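Local coordinates for solute binding protein MsmE (PDB 4R6H), which binds melibiose, raffinose and stachyose and, as the solute-binding component of an ABC transporter, serves the import of these sugars, at residues Ala135-Asp143 against Met339-Leu349; Phe228-Gln239 against Leu394-Ser405. One frame throughout, in Å; residues are numbered along the deposited sequence.

Contact 1 is buried, its centre about 11 Å from the centre of the chain, whereas the centre of contact 2 lies about 23 Å from it and that contact is only partly buried; the two sit on opposite sides of the chain's centre, their own centres about 34 Å apart. No helix or strand is common to both. Contact 1 sets a strand-to-strand link against the end of helix 333-343 and the loop that follows, and works through side-chain amides, backbone carbonyls and one bridging water. In contact 2 helix 229-240 packs on the turn between helices 383-395 and 401-420; there a proline knob sits between a salt bridge at one end and a hydroxyl pair at the other, with several waters.

Contact 1 of 2, residues Ala135-Asp143 against Met339-Leu349; sequences AYPINQAKD and MAEATSLPSGL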
loop_
_atom_site.group_PDB
_atom_site.type_symbol
_atom_site.label_atom_id
_atom_site.label_comp_id
_atom_site.label_asym_id
_atom_site.label_seq_id
_atom_site.Cartn_x
_atom_site.Cartn_y
_atom_site.Cartn_z
ATOM N N ALA A 135 12.249 -0.993 12.064
ATOM C CA ALA A 135 12.808 -1.169 10.699
ATOM C C ALA A 135 13.055 0.190 10.079
ATOM O O ALA A 135 12.492 1.192 10.515
ATOM C CB ALA A 135 11.843 -1.924 9.836
ATOM N N TYR A 136 13.894 0.193 9.054
ATOM C CA TYR A 136 14.223 1.384 8.273
ATOM C C TYR A 136 13.329 1.416 7.055
ATOM O O TYR A 136 13.312 0.458 6.260
ATOM C CB TYR A 136 15.710 1.348 7.845
ATOM C CG TYR A 136 16.019 2.358 6.768
ATOM C CD1 TYR A 136 16.013 3.720 7.030
ATOM C CD2 TYR A 136 16.217 1.940 5.462
ATOM C CE1 TYR A 136 16.242 4.627 6.018
ATOM C CE2 TYR A 136 16.462 2.832 4.445
ATOM C CZ TYR A 136 16.461 4.189 4.739
ATOM O OH TYR A 136 16.704 5.093 3.715
ATOM N N PRO A 137 12.567 2.505 6.882
ATOM C CA PRO A 137 11.700 2.634 5.717
ATOM C C PRO A 137 12.417 3.140 4.474
ATOM O O PRO A 137 12.830 4.297 4.412
ATOM C CB PRO A 137 10.637 3.633 6.188
ATOM C CG PRO A 137 11.412 4.521 7.127
ATOM C CD PRO A 137 12.431 3.643 7.813
ATOM N N ILE A 138 12.588 2.286 3.493
ATOM C CA ILE A 138 13.207 2.697 2.250
ATOM C C ILE A 138 12.319 3.774 1.584
ATOM O O ILE A 138 12.784 4.728 0.970
ATOM C CB ILE A 138 13.381 1.487 1.334
ATOM C CG1 ILE A 138 14.480 0.585 1.872
ATOM C CG2 ILE A 138 13.575 1.886 -0.132
ATOM C CD1 ILE A 138 14.540 -0.769 1.209
ATOM N N ASN A 139 11.022 3.606 1.727
ATOM C CA ASN A 139 10.050 4.473 1.083
ATOM C C ASN A 139 8.784 4.451 1.905
ATOM O O ASN A 139 8.782 3.944 3.041
ATOM C CB ASN A 139 9.784 4.083 -0.374
ATOM C CG ASN A 139 9.255 2.694 -0.527
ATOM O OD1 ASN A 139 9.027 1.977 0.452
ATOM N ND2 ASN A 139 8.982 2.301 -1.776
ATOM N N GLN A 140 7.700 4.989 1.363
ATOM C CA GLN A 140 6.424 4.903 2.030
ATOM C C GLN A 140 5.304 4.955 1.018
ATOM O O GLN A 140 5.439 5.608 -0.003
ATOM C CB GLN A 140 6.255 6.053 3.006
ATOM C CG GLN A 140 6.485 7.418 2.410
ATOM C CD GLN A 140 6.224 8.532 3.411
ATOM O OE1 GLN A 140 5.076 8.676 3.907
ATOM N NE2 GLN A 140 7.252 9.301 3.717
ATOM N N ALA A 141 4.212 4.300 1.349
ATOM C CA ALA A 141 3.057 4.254 0.484
ATOM C C ALA A 141 2.012 5.241 0.975
ATOM O O ALA A 141 1.772 5.333 2.198
ATOM C CB ALA A 141 2.436 2.869 0.465
ATOM N N LYS A 142 1.385 5.951 0.033
ATOM C CA LYS A 142 0.321 6.900 0.345
ATOM C C LYS A 142 -0.718 6.811 -0.764
ATOM O O LYS A 142 -0.584 7.461 -1.807
ATOM C CB LYS A 142 0.836 8.323 0.539
ATOM C CG LYS A 142 1.587 8.552 1.845
ATOM C CD LYS A 142 1.907 10.016 2.107
ATOM C CE LYS A 142 3.065 10.545 1.277
ATOM N NZ LYS A 142 3.374 11.948 1.713
ATOM N N ASP A 143 -1.778 6.026 -0.520
ATOM C CA ASP A 143 -2.776 5.678 -1.526
ATOM C C ASP A 143 -4.109 6.365 -1.253
ATOM O O ASP A 143 -4.615 6.434 -0.089
ATOM C CB ASP A 143 -3.008 4.169 -1.536
ATOM C CG ASP A 143 -1.849 3.390 -2.108
ATOM O OD1 ASP A 143 -1.076 3.922 -2.937
ATOM O OD2 ASP A 143 -1.735 2.197 -1.740
ATOM N N MET A 339 17.146 5.184 -4.377
ATOM C CA MET A 339 16.296 4.027 -4.153
ATOM C C MET A 339 14.808 4.397 -4.189
ATOM O O MET A 339 14.025 3.720 -4.827
ATOM C CB MET A 339 16.669 3.332 -2.858
ATOM C CG MET A 339 16.029 1.989 -2.633
ATOM S SD MET A 339 16.638 0.689 -3.748
ATOM C CE MET A 339 15.273 0.478 -4.887
ATOM N N ALA A 340 14.431 5.492 -3.520
ATOM C CA ALA A 340 13.036 5.907 -3.520
ATOM C C ALA A 340 12.518 6.203 -4.917
ATOM O O ALA A 340 11.422 5.755 -5.293
ATOM C CB ALA A 340 12.846 7.098 -2.585
ATOM N N GLU A 341 13.306 6.923 -5.705
ATOM C CA GLU A 341 12.881 7.195 -7.070
ATOM C C GLU A 341 12.634 5.934 -7.912
ATOM O O GLU A 341 11.714 5.864 -8.719
ATOM C CB GLU A 341 13.891 8.122 -7.747
ATOM C CG GLU A 341 13.781 9.538 -7.206
ATOM C CD GLU A 341 14.822 10.521 -7.719
ATOM O OE1 GLU A 341 15.611 10.172 -8.622
ATOM O OE2 GLU A 341 14.847 11.661 -7.202
ATOM N N ALA A 342 13.444 4.914 -7.713
ATOM C CA ALA A 342 13.239 3.645 -8.408
ATOM C C ALA A 342 11.911 2.975 -8.077
ATOM O O ALA A 342 11.369 2.229 -8.870
ATOM C CB ALA A 342 14.381 2.711 -8.115
ATOM N N THR A 343 11.400 3.246 -6.866
ATOM C CA THR A 343 10.136 2.723 -6.391
ATOM C C THR A 343 8.934 3.621 -6.680
ATOM O O THR A 343 7.787 3.241 -6.355
ATOM C CB THR A 343 10.143 2.480 -4.855
ATOM O OG1 THR A 343 10.047 3.729 -4.138
ATOM C CG2 THR A 343 11.400 1.699 -4.416
ATOM N N SER A 344 9.197 4.804 -7.235
ATOM C CA SER A 344 8.174 5.802 -7.567
ATOM C C SER A 344 7.415 6.315 -6.356
ATOM O O SER A 344 6.283 6.786 -6.480
ATOM C CB SER A 344 7.206 5.285 -8.647
ATOM O OG SER A 344 7.962 4.947 -9.825
ATOM N N LEU A 345 8.055 6.288 -5.187
ATOM C CA LEU A 345 7.406 6.691 -3.954
ATOM C C LEU A 345 8.316 7.551 -3.147
ATOM O O LEU A 345 9.557 7.529 -3.320
ATOM C CB LEU A 345 7.011 5.441 -3.154
ATOM C CG LEU A 345 5.866 4.587 -3.651
ATOM C CD1 LEU A 345 5.739 3.282 -2.907
ATOM C CD2 LEU A 345 4.575 5.379 -3.540
ATOM N N PRO A 346 7.748 8.295 -2.184
ATOM C CA PRO A 346 8.620 9.110 -1.338
ATOM C C PRO A 346 9.533 8.274 -0.457
ATOM O O PRO A 346 9.193 7.147 -0.081
ATOM C CB PRO A 346 7.645 9.870 -0.430
ATOM C CG PRO A 346 6.333 9.758 -1.097
ATOM C CD PRO A 346 6.322 8.492 -1.887
ATOM N N SER A 347 10.666 8.849 -0.108
ATOM C CA SER A 347 11.536 8.268 0.927
ATOM C C SER A 347 10.852 8.302 2.256
ATOM O O SER A 347 9.945 9.066 2.487
ATOM C CB SER A 347 12.839 9.064 0.988
ATOM O OG SER A 347 13.582 8.841 2.174
ATOM N N GLY A 348 11.325 7.445 3.164
ATOM C CA GLY A 348 10.877 7.460 4.544
ATOM C C GLY A 348 11.501 8.538 5.412
ATOM O O GLY A 348 11.084 8.651 6.557
ATOM N N LEU A 349 12.413 9.355 4.861
ATOM C CA LEU A 349 13.178 10.358 5.609
ATOM C C LEU A 349 12.811 11.745 5.168
ATOM O O LEU A 349 12.616 11.988 3.976
ATOM C CB LEU A 349 14.667 10.155 5.426
ATOM C CG LEU A 349 15.208 8.764 5.743
ATOM C CD1 LEU A 349 16.653 8.660 5.307
ATOM C CD2 LEU A 349 15.017 8.421 7.210
HETATM O O HOH W 1 14.283 6.365 3.070
#
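Asn139 and Gln140 carry the polar side of this contact. Asn139 ND2 gives a nearly straight bond to Thr343 OG1 at 3.0 Å, with the hydroxyl close to the amide plane. Thr343 OG1 in turn donates to Ala340 O (2.7 Å), tying Asn139 to the last helical turn; Asn139 OD1 is taken by the backbone of Tyr309. In Gln140, CG sits between the backbone N and the carbonyl carbon (chi1 53°) and the chain then runs straight on (chi2 177°), carrying NE2 to Ser347 O at 3.0 Å, 173° at the hydrogen; NE2 also bonds to Asp119. Gln140 N adds a weak bond to Pro346 O. Water 1 joins Tyr136 OH, Pro137 O and Ser347 OG.

Among the apolar contacts, Ile138 CG2 touches Met339 CG at 3.5 Å, and Leu349 CD1 comes to the edge of the Tyr136 ring. The Leu345 side chain covers Gln140 O, a buried carbonyl oxygen with no partner in the model.

Helix 333-343 ends in a Schellman motif at Ser344, and its loop packs where the chain passes from a three-stranded antiparallel sheet to the mixed sheet, consistent with a crossing between the two lobes of a solute-binding protein.

Contact 2 of 2, residues Phe228-Gln239 against Leu394-Ser405; sequences FTYLSEILKQMQ and LAADILAPQDIS
Lys236 NZ is gripped by three groups: a salt bridge to Asp397 OD1 at 2.8 Å, a bond to Gln239 OE1 on a lone pair in the carbonyl plane, also 2.8 Å, and a further bond to water 5, which itself donates to Leu394 O and Leu399 O. The lysine chain leaves anti to the backbone N (chi1 -171°) and bends at chi2, which lays CD against Leu394 CD2 before NZ reaches the turn. Gln239 NE2 meets the same carboxylate oxygen, Asp397 OD1, at 3.2 Å from above its plane, with amide and carboxylate turned 74° apart. Two donors on one oxygen, OD1, probably stabilise the negative charge of Asp397.

At the other end, Thr229 OG1 and Ser405 OG pair at 2.7 Å; water 3 carries Thr229 OG1 on to Gln402 OE1, and water 2 links Ser405 OG with Ser232 OG, a hydroxyl also bonded to Tyr198.

Between these polar ends Pro401 is a knob set among Thr229, Ser232, Glu233 and Lys236, its CB 3.8 Å from Ser232 CB. Leu394 CD1 rests on Ser232 O, 3.5 Å away.

Helix segments 229-239 and 401-405 run roughly antiparallel, at 146° with axes 8.6 Å apart. Helix 383-395 ends beside them in a Schellman motif at Asp397, while Ile234 and Met238 pack on helix 163-177, and Leu231 on helix 192-206.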
loop_
_atom_site.group_PDB
_atom_site.type_symbol
_atom_site.label_atom_id
_atom_site.label_comp_id
_atom_site.label_asym_id
_atom_site.label_seq_id
_atom_site.Cartn_x
_atom_site.Cartn_y
_atom_site.Cartn_z
ATOM N N PHE A 228 -19.759 -3.496 8.154
ATOM C CA PHE A 228 -18.976 -3.493 6.929
ATOM C C PHE A 228 -19.907 -3.427 5.710
ATOM O O PHE A 228 -19.449 -3.135 4.602
ATOM C CB PHE A 228 -18.133 -4.765 6.847
ATOM C CG PHE A 228 -16.886 -4.647 5.990
ATOM C CD1 PHE A 228 -15.754 -4.105 6.535
ATOM C CD2 PHE A 228 -16.846 -5.132 4.675
ATOM C CE1 PHE A 228 -14.588 -4.022 5.801
ATOM C CE2 PHE A 228 -15.674 -5.030 3.932
ATOM C CZ PHE A 228 -14.560 -4.481 4.499
ATOM N N THR A 229 -21.200 -3.736 5.874
ATOM C CA THR A 229 -22.093 -3.872 4.733
ATOM C C THR A 229 -22.188 -2.639 3.858
ATOM O O THR A 229 -22.374 -2.736 2.626
ATOM C CB THR A 229 -23.524 -4.277 5.229
ATOM O OG1 THR A 229 -23.403 -5.437 6.067
ATOM C CG2 THR A 229 -24.467 -4.548 4.118
ATOM N N TYR A 230 -22.061 -1.506 4.533
ATOM C CA TYR A 230 -22.014 -0.220 3.810
ATOM C C TYR A 230 -21.122 -0.223 2.568
ATOM O O TYR A 230 -21.533 0.230 1.495
ATOM C CB TYR A 230 -21.563 0.877 4.774
ATOM C CG TYR A 230 -21.356 2.221 4.149
ATOM C CD1 TYR A 230 -22.409 3.080 3.936
ATOM C CD2 TYR A 230 -20.077 2.670 3.802
ATOM C CE1 TYR A 230 -22.215 4.352 3.386
ATOM C CE2 TYR A 230 -19.900 3.936 3.243
ATOM C CZ TYR A 230 -20.942 4.761 3.054
ATOM O OH TYR A 230 -20.716 5.995 2.482
ATOM N N LEU A 231 -19.923 -0.794 2.700
ATOM C CA LEU A 231 -19.039 -0.788 1.534
ATOM C C LEU A 231 -19.514 -1.645 0.365
ATOM O O LEU A 231 -19.297 -1.321 -0.820
ATOM C CB LEU A 231 -17.614 -1.206 1.924
ATOM C CG LEU A 231 -16.950 -0.274 2.944
ATOM C CD1 LEU A 231 -15.639 -0.886 3.389
ATOM C CD2 LEU A 231 -16.791 1.110 2.388
ATOM N N SER A 232 -20.196 -2.736 0.696
ATOM C CA SER A 232 -20.770 -3.550 -0.353
ATOM C C SER A 232 -21.993 -2.866 -1.034
ATOM O O SER A 232 -22.195 -2.993 -2.252
ATOM C CB SER A 232 -21.181 -4.905 0.207
ATOM O OG SER A 232 -20.014 -5.684 0.541
ATOM N N GLU A 233 -22.770 -2.172 -0.210
ATOM C CA GLU A 233 -23.896 -1.390 -0.731
ATOM C C GLU A 233 -23.422 -0.303 -1.690
ATOM O O GLU A 233 -23.997 -0.140 -2.774
ATOM C CB GLU A 233 -24.753 -0.829 0.386
ATOM C CG GLU A 233 -25.575 -1.936 1.033
ATOM C CD GLU A 233 -26.200 -1.503 2.307
ATOM O OE1 GLU A 233 -25.515 -0.860 3.111
ATOM O OE2 GLU A 233 -27.378 -1.793 2.483
ATOM N N ILE A 234 -22.367 0.403 -1.306
ATOM C CA ILE A 234 -21.825 1.439 -2.171
ATOM C C ILE A 234 -21.345 0.840 -3.499
ATOM O O ILE A 234 -21.620 1.329 -4.588
ATOM C CB ILE A 234 -20.692 2.195 -1.474
ATOM C CG1 ILE A 234 -21.198 3.059 -0.307
ATOM C CG2 ILE A 234 -19.989 3.075 -2.521
ATOM C CD1 ILE A 234 -22.251 4.103 -0.696
ATOM N N LEU A 235 -20.638 -0.289 -3.426
ATOM C CA LEU A 235 -20.136 -0.929 -4.648
ATOM C C LEU A 235 -21.287 -1.377 -5.561
ATOM O O LEU A 235 -21.249 -1.199 -6.750
ATOM C CB LEU A 235 -19.195 -2.099 -4.300
ATOM C CG LEU A 235 -18.396 -2.715 -5.456
ATOM C CD1 LEU A 235 -17.628 -1.640 -6.206
ATOM C CD2 LEU A 235 -17.480 -3.837 -4.929
ATOM N N LYS A 236 -22.343 -1.904 -4.957
ATOM C CA LYS A 236 -23.518 -2.320 -5.686
ATOM C C LYS A 236 -24.261 -1.125 -6.287
ATOM O O LYS A 236 -24.687 -1.238 -7.435
ATOM C CB LYS A 236 -24.442 -3.157 -4.790
ATOM C CG LYS A 236 -25.592 -3.804 -5.594
ATOM C CD LYS A 236 -25.028 -4.892 -6.506
ATOM C CE LYS A 236 -26.125 -5.610 -7.270
ATOM N NZ LYS A 236 -25.540 -6.690 -8.097
ATOM N N GLN A 237 -24.350 -0.029 -5.537
ATOM C CA GLN A 237 -24.864 1.244 -6.097
ATOM C C GLN A 237 -24.092 1.684 -7.320
ATOM O O GLN A 237 -24.647 2.001 -8.385
ATOM C CB GLN A 237 -24.806 2.331 -5.061
ATOM C CG GLN A 237 -25.782 2.149 -3.953
ATOM C CD GLN A 237 -25.529 3.116 -2.828
ATOM O OE1 GLN A 237 -25.018 4.250 -3.038
ATOM N NE2 GLN A 237 -25.880 2.695 -1.622
ATOM N N MET A 238 -22.773 1.639 -7.221
ATOM C CA MET A 238 -21.959 2.055 -8.356
ATOM C C MET A 238 -22.197 1.154 -9.546
ATOM O O MET A 238 -22.281 1.608 -10.666
ATOM C CB MET A 238 -20.465 2.029 -7.965
ATOM C CG MET A 238 -20.144 3.028 -6.885
ATOM S SD MET A 238 -18.435 2.822 -6.269
ATOM C CE MET A 238 -18.238 4.308 -5.307
ATOM N N GLN A 239 -22.272 -0.155 -9.329
ATOM C CA GLN A 239 -22.561 -1.053 -10.430
ATOM C C GLN A 239 -23.936 -0.757 -11.047
ATOM O O GLN A 239 -24.090 -0.555 -12.249
ATOM C CB GLN A 239 -22.503 -2.490 -9.935
ATOM C CG GLN A 239 -22.733 -3.518 -11.017
ATOM C CD GLN A 239 -23.172 -4.857 -10.458
ATOM O OE1 GLN A 239 -24.112 -4.923 -9.666
ATOM N NE2 GLN A 239 -22.514 -5.923 -10.879
ATOM N N LEU A 394 -19.785 -10.050 -5.950
ATOM C CA LEU A 394 -20.758 -8.978 -5.994
ATOM C C LEU A 394 -20.846 -8.464 -7.430
ATOM O O LEU A 394 -21.944 -8.377 -8.005
ATOM C CB LEU A 394 -20.343 -7.848 -5.035
ATOM C CG LEU A 394 -21.293 -6.643 -4.989
ATOM C CD1 LEU A 394 -20.948 -5.878 -3.724
ATOM C CD2 LEU A 394 -21.197 -5.674 -6.181
ATOM N N ALA A 395 -19.705 -8.172 -8.049
ATOM C CA ALA A 395 -19.721 -7.569 -9.381
ATOM C C ALA A 395 -20.327 -8.514 -10.404
ATOM O O ALA A 395 -20.925 -8.078 -11.404
ATOM C CB ALA A 395 -18.315 -7.158 -9.820
ATOM N N ALA A 396 -20.157 -9.814 -10.158
ATOM C CA ALA A 396 -20.698 -10.831 -11.047
ATOM C C ALA A 396 -22.159 -11.208 -10.699
ATOM O O ALA A 396 -22.706 -12.104 -11.312
ATOM C CB ALA A 396 -19.806 -12.058 -11.014
ATOM N N ASP A 397 -22.778 -10.539 -9.739
ATOM C CA ASP A 397 -24.175 -10.749 -9.364
ATOM C C ASP A 397 -24.422 -12.121 -8.743
ATOM O O ASP A 397 -25.574 -12.620 -8.717
ATOM C CB ASP A 397 -25.149 -10.499 -10.541
ATOM C CG ASP A 397 -25.123 -9.060 -11.040
ATOM O OD1 ASP A 397 -24.671 -8.166 -10.301
ATOM O OD2 ASP A 397 -25.567 -8.822 -12.184
ATOM N N ILE A 398 -23.373 -12.694 -8.168
ATOM C CA ILE A 398 -23.464 -13.994 -7.474
ATOM C C ILE A 398 -23.894 -13.813 -5.998
ATOM O O ILE A 398 -24.690 -14.610 -5.488
ATOM C CB ILE A 398 -22.149 -14.769 -7.555
ATOM C CG1 ILE A 398 -21.812 -15.110 -9.010
ATOM C CG2 ILE A 398 -22.202 -16.045 -6.720
ATOM C CD1 ILE A 398 -20.370 -15.501 -9.230
ATOM N N LEU A 399 -23.379 -12.769 -5.322
ATOM C CA LEU A 399 -23.678 -12.504 -3.916
ATOM C C LEU A 399 -24.226 -11.091 -3.775
ATOM O O LEU A 399 -23.726 -10.166 -4.430
ATOM C CB LEU A 399 -22.431 -12.582 -3.053
ATOM C CG LEU A 399 -21.833 -13.955 -2.847
ATOM C CD1 LEU A 399 -20.696 -13.877 -1.831
ATOM C CD2 LEU A 399 -22.897 -14.967 -2.432
ATOM N N ALA A 400 -25.185 -10.936 -2.869
ATOM C CA ALA A 400 -25.782 -9.641 -2.521
ATOM C C ALA A 400 -25.082 -9.065 -1.289
ATOM O O ALA A 400 -24.477 -9.794 -0.504
ATOM C CB ALA A 400 -27.269 -9.843 -2.225
ATOM N N PRO A 401 -25.145 -7.719 -1.104
ATOM C CA PRO A 401 -24.416 -7.112 0.008
ATOM C C PRO A 401 -24.637 -7.716 1.389
ATOM O O PRO A 401 -23.672 -7.895 2.133
ATOM C CB PRO A 401 -24.908 -5.660 -0.027
ATOM C CG PRO A 401 -25.181 -5.418 -1.451
ATOM C CD PRO A 401 -25.786 -6.698 -1.961
ATOM N N GLN A 402 -25.901 -8.002 1.751
ATOM C CA GLN A 402 -26.148 -8.580 3.089
ATOM C C GLN A 402 -25.478 -9.952 3.290
ATOM O O GLN A 402 -24.915 -10.253 4.356
ATOM C CB GLN A 402 -27.660 -8.675 3.375
ATOM C CG GLN A 402 -28.409 -7.335 3.333
ATOM C CD GLN A 402 -27.901 -6.276 4.324
ATOM O OE1 GLN A 402 -27.375 -6.610 5.369
ATOM N NE2 GLN A 402 -28.034 -4.993 3.967
ATOM N N ASP A 403 -25.473 -10.768 2.241
ATOM C CA ASP A 403 -24.843 -12.077 2.323
ATOM C C ASP A 403 -23.312 -12.017 2.376
ATOM O O ASP A 403 -22.653 -12.864 2.974
ATOM C CB ASP A 403 -25.329 -12.941 1.158
ATOM C CG ASP A 403 -26.853 -13.131 1.198
ATOM O OD1 ASP A 403 -27.395 -13.330 2.312
ATOM O OD2 ASP A 403 -27.508 -13.048 0.144
ATOM N N ILE A 404 -22.733 -10.989 1.771
ATOM C CA ILE A 404 -21.274 -10.789 1.836
ATOM C C ILE A 404 -20.763 -10.569 3.262
ATOM O O ILE A 404 -19.750 -11.115 3.675
ATOM C CB ILE A 404 -20.860 -9.631 0.895
ATOM C CG1 ILE A 404 -21.030 -10.119 -0.542
ATOM C CG2 ILE A 404 -19.430 -9.180 1.162
ATOM C CD1 ILE A 404 -20.980 -9.040 -1.585
ATOM N N SER A 405 -21.451 -9.748 4.039
ATOM C CA SER A 405 -20.998 -9.489 5.390
ATOM C C SER A 405 -21.045 -10.756 6.224
ATOM O O SER A 405 -20.198 -10.972 7.064
ATOM C CB SER A 405 -21.808 -8.363 6.022
ATOM O OG SER A 405 -21.490 -7.167 5.321
HETATM O O HOH W 2 -19.656 -5.887 3.139
HETATM O O HOH W 3 -25.635 -5.982 7.263
HETATM O O HOH W 4 -28.795 -4.611 1.068
HETATM O O HOH W 5 -24.415 -8.653 -6.618
#